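Local coordinates for iron-binding protein (PDB 4M7O) that probably binds an iron-containing ligand outside the cell membrane and hands it to an ABC transporter, as periplasmic-type solute-binding proteins do, at residues S27-N32 and E87-S92; D52-D57 and G261-E266; Q114-T119 and F182-E187; I151-K156 and D270-I275; E162-V167 and I173-K178. All blocks are in the same frame, centred on the assembly; numbering follows the deposited sequence.

Contact 1 of 5, residues S27-N32 and E87-S92; sequences SLIPSN and ESQKNS
This is a small polar contact between two loops that follow neighbouring strands of the parallel five-stranded sheet. Gln89 reaches across to the backbone of Leu28, and Leu28 and Ile29 set carbon atoms beside the amide. Residues 27-32 lead from strand 25-27 into helix 30-38. Residues 87-92 begin the loop after strand 82-86 and start with a 3-10 turn.

Gln89 NE2 donates to Leu28 O at 2.8 Å. The bond is nearly straight, with an angle of 164° at the hydrogen. The acceptor lies in the amide plane of Gln89, but the donor stands above the carbonyl plane of Leu28. Beyond CG the glutamine chain is extended, which carries the amide over to the other loop. Its other end is also held: OE1 accepts from His86 N. Two bonds therefore fix the flip of the amide, and OE1 comes within 3.9 Å of Leu28 CB.

Ile29 borders the same amide, with CB 4.0 Å from Gln89 NE2. Its CG1 is anti to the backbone N (chi1 -158°), and the branch runs out so that CD1 meets Ser88 OG at 3.8 Å. That is a van der Waals touch; the hydroxyl is hydrogen-bonded to His86 ND1. Ile29 is also the N-cap residue of helix 30-38, so the contact lies right at the helix start. Asn32, in the first turn, donates to Ala85 O and ties the helix to strand 82-86.

Loops at the C-terminal ends of adjacent parallel strands, one of them opening a helix, are typical of the Rossmann-like alpha/beta lobe of periplasmic binding proteins.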
# COMPACT_ATOMS: atom_id res chain seq x y z
N SER A 27 9.54 14.82 -2.51
CA SER A 27 8.93 13.48 -2.43
C SER A 27 7.45 13.56 -2.76
O SER A 27 6.72 14.34 -2.14
CB SER A 27 9.11 12.89 -1.04
OG SER A 27 8.56 11.58 -0.97
N LEU A 28 7.00 12.75 -3.72
CA LEU A 28 5.66 12.89 -4.29
C LEU A 28 4.63 11.82 -3.90
O LEU A 28 3.50 11.83 -4.41
CB LEU A 28 5.73 12.99 -5.82
CG LEU A 28 6.39 14.28 -6.32
CD1 LEU A 28 6.23 14.44 -7.84
CD2 LEU A 28 5.81 15.47 -5.58
N ILE A 29 5.01 10.91 -3.01
CA ILE A 29 4.06 9.92 -2.52
C ILE A 29 4.40 9.60 -1.07
O ILE A 29 5.57 9.59 -0.70
CB ILE A 29 4.03 8.66 -3.46
CG1 ILE A 29 2.70 7.88 -3.32
CG2 ILE A 29 5.24 7.76 -3.20
CD1 ILE A 29 2.33 7.04 -4.54
N PRO A 30 3.38 9.40 -0.22
CA PRO A 30 3.72 9.29 1.21
C PRO A 30 4.69 8.16 1.55
O PRO A 30 5.55 8.40 2.38
CB PRO A 30 2.36 9.08 1.88
CG PRO A 30 1.38 9.77 0.94
CD PRO A 30 1.92 9.43 -0.43
N SER A 31 4.61 6.98 0.92
CA SER A 31 5.57 5.92 1.23
C SER A 31 7.02 6.37 1.03
O SER A 31 7.88 6.10 1.88
CB SER A 31 5.27 4.63 0.45
OG SER A 31 5.13 4.89 -0.93
N ASN A 32 7.29 7.05 -0.08
CA ASN A 32 8.60 7.66 -0.32
C ASN A 32 9.03 8.57 0.82
O ASN A 32 10.16 8.49 1.32
CB ASN A 32 8.59 8.45 -1.63
CG ASN A 32 8.69 7.56 -2.86
OD1 ASN A 32 8.80 6.34 -2.74
ND2 ASN A 32 8.67 8.18 -4.05
N GLU A 87 6.18 4.63 -9.33
CA GLU A 87 5.78 4.03 -10.61
C GLU A 87 4.30 4.28 -10.89
O GLU A 87 3.93 4.50 -12.03
CB GLU A 87 6.09 2.53 -10.63
CG GLU A 87 5.88 1.87 -11.98
CD GLU A 87 6.04 0.35 -11.94
OE1 GLU A 87 6.41 -0.19 -10.87
OE2 GLU A 87 5.79 -0.29 -12.98
N SER A 88 3.46 4.27 -9.86
CA SER A 88 2.02 4.46 -10.06
C SER A 88 1.66 5.84 -10.63
O SER A 88 0.52 6.05 -11.06
CB SER A 88 1.25 4.23 -8.75
OG SER A 88 1.67 5.14 -7.74
N GLN A 89 2.63 6.75 -10.66
CA GLN A 89 2.42 8.14 -11.07
C GLN A 89 2.99 8.47 -12.44
O GLN A 89 2.86 9.61 -12.89
CB GLN A 89 3.06 9.10 -10.05
CG GLN A 89 2.44 9.03 -8.66
CD GLN A 89 3.26 9.76 -7.62
OE1 GLN A 89 4.50 9.70 -7.61
NE2 GLN A 89 2.57 10.45 -6.72
N LYS A 90 3.63 7.51 -13.09
CA LYS A 90 4.20 7.77 -14.42
C LYS A 90 3.20 8.38 -15.40
O LYS A 90 3.54 9.30 -16.15
CB LYS A 90 4.82 6.51 -15.03
CG LYS A 90 6.14 6.07 -14.38
CD LYS A 90 6.83 5.02 -15.25
CE LYS A 90 7.95 4.31 -14.50
NZ LYS A 90 8.51 3.20 -15.32
N ASN A 91 1.96 7.88 -15.37
CA ASN A 91 0.95 8.31 -16.35
C ASN A 91 0.22 9.62 -16.04
O ASN A 91 -0.49 10.15 -16.89
CB ASN A 91 -0.04 7.18 -16.61
CG ASN A 91 0.61 5.99 -17.27
OD1 ASN A 91 1.43 6.16 -18.18
ND2 ASN A 91 0.26 4.79 -16.82
N SER A 92 0.38 10.13 -14.82
CA SER A 92 -0.24 11.41 -14.47
C SER A 92 0.82 12.47 -14.17
O SER A 92 0.90 13.50 -14.85
CB SER A 92 -1.20 11.24 -13.29
OG SER A 92 -0.59 10.48 -12.26

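Contact 2 of 5, residues D52-D57 and G261-E266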
# COMPACT_ATOMS: atom_id res chain seq x y z
N ASP A 52 0.65 13.85 2.08
CA ASP A 52 1.59 13.31 3.06
C ASP A 52 1.10 13.54 4.49
O ASP A 52 0.70 14.65 4.85
CB ASP A 52 2.99 13.90 2.85
CG ASP A 52 3.77 13.16 1.78
OD1 ASP A 52 3.52 13.38 0.58
OD2 ASP A 52 4.62 12.33 2.15
N ASP A 53 1.12 12.47 5.30
CA ASP A 53 0.47 12.46 6.63
C ASP A 53 1.38 11.88 7.72
O ASP A 53 0.95 11.72 8.86
CB ASP A 53 -0.81 11.62 6.57
CG ASP A 53 -0.60 10.26 5.87
OD1 ASP A 53 0.55 9.76 5.80
OD2 ASP A 53 -1.60 9.68 5.38
N TYR A 54 2.61 11.56 7.35
CA TYR A 54 3.51 10.90 8.29
C TYR A 54 4.95 11.23 7.92
O TYR A 54 5.32 11.18 6.75
CB TYR A 54 3.28 9.37 8.28
CG TYR A 54 3.87 8.67 9.50
CD1 TYR A 54 5.18 8.23 9.52
CD2 TYR A 54 3.10 8.47 10.64
CE1 TYR A 54 5.71 7.59 10.65
CE2 TYR A 54 3.62 7.85 11.76
CZ TYR A 54 4.92 7.41 11.76
OH TYR A 54 5.42 6.79 12.89
N PRO A 55 5.77 11.55 8.92
CA PRO A 55 5.40 11.57 10.34
C PRO A 55 4.64 12.83 10.74
O PRO A 55 4.20 13.59 9.87
CB PRO A 55 6.76 11.54 11.05
CG PRO A 55 7.70 12.21 10.07
CD PRO A 55 7.22 11.73 8.71
N LYS A 56 4.48 13.04 12.04
CA LYS A 56 3.76 14.18 12.56
C LYS A 56 4.40 15.45 12.01
O LYS A 56 5.63 15.58 12.02
CB LYS A 56 3.87 14.20 14.09
CG LYS A 56 3.24 15.40 14.76
CD LYS A 56 3.32 15.25 16.29
CE LYS A 56 2.41 16.22 17.01
NZ LYS A 56 2.56 17.59 16.46
N ASP A 57 3.56 16.35 11.51
CA ASP A 57 4.02 17.66 11.04
C ASP A 57 4.97 17.57 9.84
O ASP A 57 5.76 18.48 9.62
CB ASP A 57 4.72 18.43 12.17
CG ASP A 57 3.81 18.68 13.36
OD1 ASP A 57 2.58 18.52 13.21
OD2 ASP A 57 4.33 19.04 14.45
N GLY A 261 5.50 1.22 2.86
CA GLY A 261 6.48 1.94 3.65
C GLY A 261 6.95 1.19 4.88
O GLY A 261 6.69 -0.01 5.04
N PRO A 262 7.66 1.88 5.78
CA PRO A 262 8.23 1.26 6.97
C PRO A 262 7.18 0.78 7.97
O PRO A 262 7.55 0.04 8.89
CB PRO A 262 9.04 2.40 7.60
CG PRO A 262 9.34 3.32 6.43
CD PRO A 262 8.08 3.28 5.63
N ARG A 263 5.92 1.17 7.82
CA ARG A 263 4.89 0.74 8.78
C ARG A 263 3.99 -0.38 8.25
O ARG A 263 2.87 -0.56 8.74
CB ARG A 263 4.07 1.95 9.27
CG ARG A 263 4.91 3.04 9.99
CD ARG A 263 4.05 4.25 10.38
NE ARG A 263 3.51 4.93 9.20
CZ ARG A 263 2.26 5.40 9.10
NH1 ARG A 263 1.42 5.26 10.12
NH2 ARG A 263 1.87 6.00 7.99
N ILE A 264 4.48 -1.16 7.28
CA ILE A 264 3.71 -2.30 6.76
C ILE A 264 3.30 -3.31 7.81
O ILE A 264 2.33 -4.05 7.62
CB ILE A 264 4.46 -3.12 5.70
CG1 ILE A 264 5.95 -3.17 6.02
CG2 ILE A 264 4.19 -2.59 4.30
CD1 ILE A 264 6.70 -4.14 5.16
N ASP A 265 4.07 -3.40 8.90
CA ASP A 265 3.73 -4.36 9.95
C ASP A 265 2.38 -4.01 10.57
O ASP A 265 1.60 -4.89 10.93
CB ASP A 265 4.82 -4.42 11.02
CG ASP A 265 4.91 -3.13 11.83
OD1 ASP A 265 5.29 -2.10 11.24
OD2 ASP A 265 4.60 -3.14 13.04
N GLU A 266 2.09 -2.72 10.67
CA GLU A 266 0.83 -2.27 11.22
C GLU A 266 -0.32 -2.68 10.29
O GLU A 266 -1.35 -3.18 10.75
CB GLU A 266 0.87 -0.77 11.49
CG GLU A 266 2.03 -0.38 12.41
CD GLU A 266 2.23 1.12 12.55
OE1 GLU A 266 1.42 1.89 11.98
OE2 GLU A 266 3.21 1.53 13.23
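The guanidinium of Arg263 lies flat on the phenol ring of Tyr54. The two planes are 1° apart and their centres are 3.7 Å apart, so this is a stacked cation-pi pair. Arg263 CZ sits over the ring face, 19° off the normal, and comes within 3.5 Å of Tyr54 CD2. NH1 lies over the CD2 and CE2 side, while NH2 reaches back over CG and CB.

The arginine chain bends at chi3 (-63°), which turns NE and the guanidinium flat onto the ring. CD lies over the same face and makes a CH-pi contact, 3.8 Å from the centroid of the Tyr54 ring. Pro55, joined to Tyr54 by a cis peptide bond, puts CB against the opposite face, toward the rim.

The charge of Arg263 has another partner: NH2 forms a salt bridge with Glu34, which helps to hold the guanidinium in place. Asp53 OD1 stays 4.5 Å from Arg263 NH2, beyond a salt bridge, and pairs with Arg259. A long ion pair links NH1 to Glu266.

The contact lies at the surface. It joins the loop between strands 45-49 and 63-65 to the N-cap residue of helix 264-275. Helix 30-38 runs beside both, and Tyr54 and Pro262 both touch its Glu34. Ile264 packs onto helices 116-129 and 133-152.

Contact 3 of 5, residues Q114-T119 and F182-E187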
# COMPACT_ATOMS: atom_id res chain seq x y z
N GLN A 114 4.31 -4.84 -4.83
CA GLN A 114 3.10 -5.63 -4.65
C GLN A 114 3.31 -6.84 -3.72
O GLN A 114 2.56 -7.80 -3.78
CB GLN A 114 2.53 -6.08 -6.00
CG GLN A 114 1.78 -4.97 -6.76
CD GLN A 114 0.56 -4.41 -6.00
OE1 GLN A 114 -0.35 -5.16 -5.59
NE2 GLN A 114 0.55 -3.08 -5.82
N SER A 115 4.34 -6.76 -2.88
CA SER A 115 4.59 -7.75 -1.84
C SER A 115 5.45 -7.15 -0.73
O SER A 115 5.95 -6.04 -0.87
CB SER A 115 5.33 -8.95 -2.42
OG SER A 115 6.67 -8.58 -2.69
N ILE A 116 5.62 -7.88 0.36
CA ILE A 116 6.45 -7.39 1.45
C ILE A 116 7.91 -7.35 1.01
O ILE A 116 8.62 -6.37 1.26
CB ILE A 116 6.27 -8.26 2.70
CG1 ILE A 116 4.85 -8.12 3.24
CG2 ILE A 116 7.28 -7.90 3.77
CD1 ILE A 116 4.49 -9.14 4.31
N ASP A 117 8.37 -8.40 0.34
CA ASP A 117 9.75 -8.45 -0.12
C ASP A 117 10.09 -7.35 -1.14
O ASP A 117 11.21 -6.86 -1.18
CB ASP A 117 10.10 -9.83 -0.68
CG ASP A 117 10.45 -10.82 0.43
OD1 ASP A 117 11.62 -10.81 0.87
OD2 ASP A 117 9.56 -11.60 0.85
N GLU A 118 9.11 -6.95 -1.95
CA GLU A 118 9.32 -5.92 -2.94
C GLU A 118 9.39 -4.57 -2.25
O GLU A 118 10.07 -3.66 -2.70
CB GLU A 118 8.21 -5.94 -4.00
CG GLU A 118 8.40 -7.01 -5.08
CD GLU A 118 7.16 -7.17 -5.95
OE1 GLU A 118 6.89 -8.32 -6.38
OE2 GLU A 118 6.47 -6.17 -6.20
N THR A 119 8.69 -4.46 -1.13
CA THR A 119 8.75 -3.25 -0.32
C THR A 119 10.17 -3.07 0.22
O THR A 119 10.74 -1.98 0.14
CB THR A 119 7.75 -3.30 0.84
OG1 THR A 119 6.42 -3.40 0.31
CG2 THR A 119 7.86 -2.05 1.71
N PHE A 182 -2.30 -7.53 -1.31
CA PHE A 182 -3.24 -8.19 -0.41
C PHE A 182 -3.04 -9.70 -0.41
O PHE A 182 -3.25 -10.34 0.62
CB PHE A 182 -4.68 -7.83 -0.76
CG PHE A 182 -4.97 -6.36 -0.66
CD1 PHE A 182 -4.59 -5.65 0.47
CD2 PHE A 182 -5.60 -5.68 -1.69
CE1 PHE A 182 -4.83 -4.28 0.57
CE2 PHE A 182 -5.85 -4.32 -1.60
CZ PHE A 182 -5.47 -3.62 -0.46
N ASN A 183 -2.65 -10.28 -1.55
CA ASN A 183 -2.47 -11.73 -1.59
C ASN A 183 -1.22 -12.15 -0.84
O ASN A 183 -1.23 -13.17 -0.16
CB ASN A 183 -2.44 -12.29 -3.01
CG ASN A 183 -2.22 -13.79 -3.04
OD1 ASN A 183 -3.15 -14.56 -2.83
ND2 ASN A 183 -0.97 -14.20 -3.28
N ASP A 184 -0.15 -11.36 -0.96
CA ASP A 184 1.08 -11.70 -0.26
C ASP A 184 0.87 -11.62 1.25
O ASP A 184 1.40 -12.45 2.00
CB ASP A 184 2.24 -10.80 -0.68
CG ASP A 184 3.55 -11.23 -0.06
OD1 ASP A 184 3.86 -12.44 -0.07
OD2 ASP A 184 4.29 -10.37 0.46
N MSE A 185 0.09 -10.64 1.69
CA MSE A 185 -0.20 -10.50 3.11
C MSE A 185 -0.94 -11.74 3.62
O MSE A 185 -0.55 -12.33 4.64
CB MSE A 185 -1.00 -9.22 3.40
CG MSE A 185 -0.22 -7.95 3.10
SE MSE A 185 -1.20 -6.35 3.67
CE MSE A 185 -1.56 -5.60 1.93
N LEU A 186 -1.98 -12.15 2.91
CA LEU A 186 -2.69 -13.39 3.23
C LEU A 186 -1.74 -14.57 3.36
O LEU A 186 -1.83 -15.34 4.32
CB LEU A 186 -3.73 -13.71 2.15
CG LEU A 186 -4.94 -12.77 2.11
CD1 LEU A 186 -5.90 -13.16 0.97
CD2 LEU A 186 -5.65 -12.80 3.46
N GLU A 187 -0.82 -14.72 2.40
CA GLU A 187 0.06 -15.88 2.41
C GLU A 187 1.01 -15.84 3.60
O GLU A 187 1.31 -16.87 4.19
CB GLU A 187 0.82 -16.01 1.08
CG GLU A 187 -0.08 -16.31 -0.11
CD GLU A 187 0.71 -16.63 -1.38
OE1 GLU A 187 1.96 -16.47 -1.35
OE2 GLU A 187 0.09 -17.04 -2.39
O HOH W 1 -3.19 -5.32 -3.57
O HOH W 2 6.77 -10.99 0.62
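Asp184 packs its CB and carboxylate against Ser115 and receives the first backbone N-H of helix 116-129. The contact joins the N terminus of that helix to helix 181-188 near the middle of the chain, in the helical region between the two sheets of this periplasmic binding protein fold.

With CG anti to the backbone N (chi1 -175°), the aspartate points at the helix start. Its OD2 accepts from Ile116 N at 2.8 Å; the N-H points almost straight down the C-O bond, and the angle at the hydrogen is 175°. Ser115 CB touches the same oxygen at 3.4 Å, and Ile116 CG1 lies beside it at 3.6 Å. The partial positive charge of the helix end would probably favour the ionised carboxylate. Its other oxygen, OD1, forms a salt bridge with Lys188.

Ser115 is the N-cap of helix 116-129. Its OG accepts from Glu118 N. Glu118 OE2 accepts from Gln114 N, one residue before the N-cap. Asp184 adds a bond from another helix to this capped start. Gln114 OE1 accepts from Phe181 N, a second link toward helix 181-188.

A water adds a bridge: it donates to Asp184 OD2 at 2.6 Å and to Asp117 OD2 at 2.9 Å, and accepts from Asp117 N.

Contact 4 of 5, residues I151-K156 and D270-I275; sequences INSVPK and DLRDDI
Arg272 reaches from helix 264-275, the last helix of this periplasmic binding protein fold, to Ser153, which follows helix 133-152 in the chain. The contact is a surface link between these two helices.

From CB the chain leaves with CG anti to the backbone N (chi1 -179°), heading for the other segment. CG passes 4.4 Å from Val154 CG2, a distant approach. The chain bends at chi2, and CD comes 3.4 Å from Ser153 OG. NE follows and makes a weak hydrogen bond to the same hydroxyl at 3.1 Å, with a bent angle of 133°. It also makes a long, weak one to Ser153 O. The hydroxyl itself is bonded back to Ile150 O, which ties it to the preceding helical turn.

CZ carries the group round so that one edge faces the serine. The carbonyl oxygen lies in the guanidinium plane, while NH1 stands above the carbonyl plane. Pro155 CD borders NH1 at 3.7 Å. On the far side NH2 forms a salt bridge with Asp273 OD1 at 3.1 Å, within its own helix, and a weak bond to Tyr276 O. Carbonyl, hydroxyl and carboxylate probably limit rotation of the guanidinium, though the hydrogen bonds to the last two are weak. Leu189 packs against both Val154 and Arg272.

The straightest bond across the contact is Arg272 NH1 to Ser153 O, 3.1 Å long with 164° at the hydrogen.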
# COMPACT_ATOMS: atom_id res chain seq x y z
N ILE A 151 3.57 -12.11 11.94
CA ILE A 151 3.51 -13.46 11.38
C ILE A 151 3.56 -14.50 12.48
O ILE A 151 2.80 -15.46 12.47
CB ILE A 151 4.66 -13.70 10.38
CG1 ILE A 151 4.51 -12.79 9.15
CG2 ILE A 151 4.71 -15.17 9.96
CD1 ILE A 151 5.63 -12.94 8.14
N ASN A 152 4.47 -14.31 13.43
CA ASN A 152 4.58 -15.25 14.54
C ASN A 152 3.44 -15.18 15.56
O ASN A 152 3.30 -16.06 16.39
CB ASN A 152 5.94 -15.12 15.24
CG ASN A 152 7.01 -15.93 14.57
OD1 ASN A 152 7.11 -17.14 14.79
ND2 ASN A 152 7.82 -15.29 13.74
N SER A 153 2.62 -14.14 15.49
CA SER A 153 1.50 -14.01 16.41
C SER A 153 0.29 -14.79 15.93
O SER A 153 -0.73 -14.82 16.60
CB SER A 153 1.12 -12.54 16.57
OG SER A 153 0.57 -12.05 15.36
N VAL A 154 0.42 -15.46 14.80
CA VAL A 154 -0.67 -16.25 14.27
C VAL A 154 -0.74 -17.57 15.00
O VAL A 154 0.22 -18.29 15.04
CB VAL A 154 -0.48 -16.52 12.77
CG1 VAL A 154 -1.51 -17.51 12.25
CG2 VAL A 154 -0.54 -15.23 11.98
N PRO A 155 -1.88 -17.90 15.55
CA PRO A 155 -2.00 -19.12 16.37
C PRO A 155 -1.55 -20.40 15.65
O PRO A 155 -2.03 -20.68 14.54
CB PRO A 155 -3.50 -19.19 16.70
CG PRO A 155 -3.97 -17.77 16.60
CD PRO A 155 -3.14 -17.13 15.51
N LYS A 156 -0.65 -21.16 16.28
CA LYS A 156 -0.03 -22.35 15.68
C LYS A 156 -1.05 -23.33 15.09
O LYS A 156 -0.89 -23.82 13.97
CB LYS A 156 0.86 -23.07 16.70
N ASP A 270 -3.40 -5.37 11.08
CA ASP A 270 -4.83 -5.09 10.92
C ASP A 270 -5.51 -6.27 10.26
O ASP A 270 -6.53 -6.75 10.73
CB ASP A 270 -5.04 -3.83 10.07
CG ASP A 270 -4.75 -2.56 10.84
OD1 ASP A 270 -4.56 -2.65 12.07
OD2 ASP A 270 -4.72 -1.47 10.22
N LEU A 271 -4.91 -6.73 9.16
CA LEU A 271 -5.41 -7.88 8.41
C LEU A 271 -5.44 -9.13 9.28
O LEU A 271 -6.38 -9.92 9.21
CB LEU A 271 -4.54 -8.10 7.16
CG LEU A 271 -5.27 -8.59 5.91
CD1 LEU A 271 -6.38 -7.62 5.54
CD2 LEU A 271 -4.30 -8.74 4.76
N ARG A 272 -4.42 -9.30 10.11
CA ARG A 272 -4.35 -10.44 11.03
C ARG A 272 -5.54 -10.46 11.99
O ARG A 272 -6.16 -11.51 12.21
CB ARG A 272 -3.04 -10.40 11.82
CG ARG A 272 -2.89 -11.58 12.78
CD ARG A 272 -2.50 -11.12 14.16
NE ARG A 272 -2.54 -12.23 15.11
CZ ARG A 272 -3.63 -12.63 15.75
NH1 ARG A 272 -3.58 -13.65 16.59
NH2 ARG A 272 -4.78 -12.01 15.54
N ASP A 273 -5.86 -9.31 12.57
CA ASP A 273 -6.92 -9.22 13.56
C ASP A 273 -8.31 -9.34 12.94
O ASP A 273 -9.30 -9.49 13.66
CB ASP A 273 -6.79 -7.93 14.39
CG ASP A 273 -5.50 -7.88 15.24
OD1 ASP A 273 -4.83 -8.92 15.41
OD2 ASP A 273 -5.16 -6.78 15.74
N ASP A 274 -8.41 -9.26 11.61
CA ASP A 274 -9.68 -9.49 10.92
C ASP A 274 -9.87 -10.97 10.57
O ASP A 274 -10.99 -11.45 10.41
CB ASP A 274 -9.78 -8.64 9.65
CG ASP A 274 -10.03 -7.17 9.94
OD1 ASP A 274 -10.45 -6.84 11.07
OD2 ASP A 274 -9.83 -6.33 9.04
N ILE A 275 -8.75 -11.68 10.46
CA ILE A 275 -8.75 -13.08 10.07
C ILE A 275 -8.78 -13.95 11.32
O ILE A 275 -9.44 -14.99 11.36
CB ILE A 275 -7.49 -13.39 9.23
CG1 ILE A 275 -7.55 -12.62 7.91
CG2 ILE A 275 -7.38 -14.88 8.95
CD1 ILE A 275 -6.27 -12.69 7.11

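Contact 5 of 5, residues E162-V167 and I173-K178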
# COMPACT_ATOMS: atom_id res chain seq x y z
N GLU A 162 -10.42 -19.42 4.26
CA GLU A 162 -10.42 -18.81 2.93
C GLU A 162 -11.01 -17.39 2.92
O GLU A 162 -12.15 -17.16 3.35
CB GLU A 162 -11.12 -19.72 1.91
CG GLU A 162 -10.61 -21.17 1.92
CD GLU A 162 -10.58 -21.81 0.54
OE1 GLU A 162 -9.94 -22.86 0.38
OE2 GLU A 162 -11.21 -21.25 -0.39
N VAL A 163 -10.23 -16.45 2.41
CA VAL A 163 -10.57 -15.03 2.51
C VAL A 163 -10.84 -14.44 1.13
O VAL A 163 -10.07 -14.64 0.19
CB VAL A 163 -9.41 -14.26 3.14
CG1 VAL A 163 -9.75 -12.77 3.21
CG2 VAL A 163 -9.08 -14.83 4.52
N PHE A 164 -11.96 -13.73 1.01
CA PHE A 164 -12.28 -13.02 -0.21
C PHE A 164 -11.95 -11.55 -0.00
O PHE A 164 -12.45 -10.91 0.93
CB PHE A 164 -13.76 -13.19 -0.56
CG PHE A 164 -14.21 -12.34 -1.72
CD1 PHE A 164 -13.86 -12.68 -3.02
CD2 PHE A 164 -14.98 -11.21 -1.51
CE1 PHE A 164 -14.27 -11.89 -4.08
CE2 PHE A 164 -15.38 -10.43 -2.59
CZ PHE A 164 -15.02 -10.76 -3.87
N MSE A 165 -11.07 -11.01 -0.85
CA MSE A 165 -10.70 -9.60 -0.78
C MSE A 165 -11.52 -8.86 -1.82
O MSE A 165 -11.39 -9.11 -3.02
CB MSE A 165 -9.22 -9.41 -1.09
CG MSE A 165 -8.27 -10.25 -0.25
SE MSE A 165 -8.15 -9.68 1.61
CE MSE A 165 -7.58 -7.84 1.32
N GLU A 166 -12.39 -7.97 -1.37
CA GLU A 166 -13.19 -7.20 -2.29
C GLU A 166 -12.54 -5.84 -2.51
O GLU A 166 -12.54 -5.00 -1.60
CB GLU A 166 -14.60 -7.02 -1.72
CG GLU A 166 -15.54 -6.29 -2.65
CD GLU A 166 -16.99 -6.46 -2.25
OE1 GLU A 166 -17.30 -7.46 -1.55
OE2 GLU A 166 -17.81 -5.61 -2.64
N VAL A 167 -11.96 -5.61 -3.69
CA VAL A 167 -11.20 -4.36 -3.89
C VAL A 167 -11.96 -3.30 -4.68
O VAL A 167 -11.51 -2.18 -4.81
CB VAL A 167 -9.82 -4.59 -4.53
CG1 VAL A 167 -9.00 -5.53 -3.68
CG2 VAL A 167 -9.97 -5.13 -5.96
N ILE A 173 -17.97 -6.21 -9.12
CA ILE A 173 -17.15 -6.55 -7.96
C ILE A 173 -15.79 -7.02 -8.45
O ILE A 173 -15.69 -7.84 -9.37
CB ILE A 173 -17.79 -7.69 -7.16
CG1 ILE A 173 -19.21 -7.28 -6.78
CG2 ILE A 173 -16.96 -8.03 -5.94
CD1 ILE A 173 -20.02 -8.41 -6.16
N TYR A 174 -14.74 -6.53 -7.81
CA TYR A 174 -13.39 -6.96 -8.15
C TYR A 174 -12.71 -7.57 -6.95
O TYR A 174 -12.87 -7.10 -5.82
CB TYR A 174 -12.54 -5.77 -8.62
CG TYR A 174 -12.78 -5.39 -10.08
CD1 TYR A 174 -13.95 -4.77 -10.48
CD2 TYR A 174 -11.81 -5.64 -11.05
CE1 TYR A 174 -14.17 -4.41 -11.84
CE2 TYR A 174 -12.01 -5.27 -12.41
CZ TYR A 174 -13.19 -4.66 -12.79
OH TYR A 174 -13.39 -4.33 -14.12
N THR A 175 -11.91 -8.59 -7.20
CA THR A 175 -11.14 -9.19 -6.13
C THR A 175 -9.68 -9.06 -6.46
O THR A 175 -9.32 -8.64 -7.56
CB THR A 175 -11.47 -10.67 -5.95
OG1 THR A 175 -10.74 -11.17 -4.82
CG2 THR A 175 -11.09 -11.45 -7.18
N ALA A 176 -8.84 -9.41 -5.49
CA ALA A 176 -7.40 -9.42 -5.68
C ALA A 176 -6.91 -10.86 -5.63
O ALA A 176 -7.09 -11.55 -4.63
CB ALA A 176 -6.72 -8.59 -4.61
N GLY A 177 -6.29 -11.32 -6.71
CA GLY A 177 -5.76 -12.67 -6.75
C GLY A 177 -4.27 -12.65 -6.48
O GLY A 177 -3.78 -11.82 -5.72
N LYS A 178 -3.54 -13.57 -7.11
CA LYS A 178 -2.10 -13.63 -6.95
C LYS A 178 -1.42 -12.41 -7.55
O LYS A 178 -2.03 -11.65 -8.30
CB LYS A 178 -1.54 -14.90 -7.60
CG LYS A 178 -1.61 -16.13 -6.70
CD LYS A 178 -1.02 -17.34 -7.40
CE LYS A 178 -0.41 -18.32 -6.40
NZ LYS A 178 -1.40 -18.78 -5.39
O HOH W 3 -10.30 -12.87 -2.88
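Val167 N donates to Tyr174 O at 2.8 Å, and Thr175 OG1 donates to Met165 O, also at 2.8 Å. These two bonds join the arms of a beta hairpin, strands 162-168 and 174-176, in the mixed sheet of the second lobe. The short strand segments are splayed, at 125° between their directions. Opposite Met165 O it is the threonine hydroxyl that donates, and Thr175 CA adds a C-H...O contact to the same oxygen at 3.1 Å. The side chain is placed for this by OG1 lying anti to the backbone N (chi1 -176°).

Side chains pack on both sides of these bonds. Phe164 brings CE1 to Thr175 CB at 3.6 Å. The edge of its ring meets Ile173 CG2, which touches CZ at 3.9 Å, and that same methyl also lies against Glu166 CG. On the other side Val167 spreads its two branches: CG2 meets Tyr174 CB at 3.8 Å, and CG1 meets Ala176 CB.

Further out, Glu166 extends beyond CG to a hydrogen bond with Tyr228 and a salt bridge with Arg235. Both carboxylate oxygens of this buried residue are therefore satisfied. Phe164 and Ile173 rest on Ile209 of helix 206-212. Met165 and Val167 pack on Phe182 of helix 181-188, and Trp201 of the adjoining strand covers Val167 and Ala176.

A water completes the polar network, accepting from Met165 N and donating to Thr175 OG1 at 2.6 Å.

From the N terminus, residues 27-32 open contact 1, which closes at 87-92 within the parallel sheet lobe. Before it closes, 52-57 opens contact 2, so the two cross. Contact 2 closes only at 261-266, and contacts 3 and 5 nest inside its long loop. Contact 3 opens at 114-119; contact 4 opens at 151-156 before contact 3 closes at 182-187, so these also cross. Contact 5, the hairpin, nests inside both. Contact 4 closes last, at 270-275, and crosses contact 2. Helix 264-275 serves contacts 2 and 4, while contact 3 touches contacts 2, 4 and 5, linking the two lobes through the helices between them.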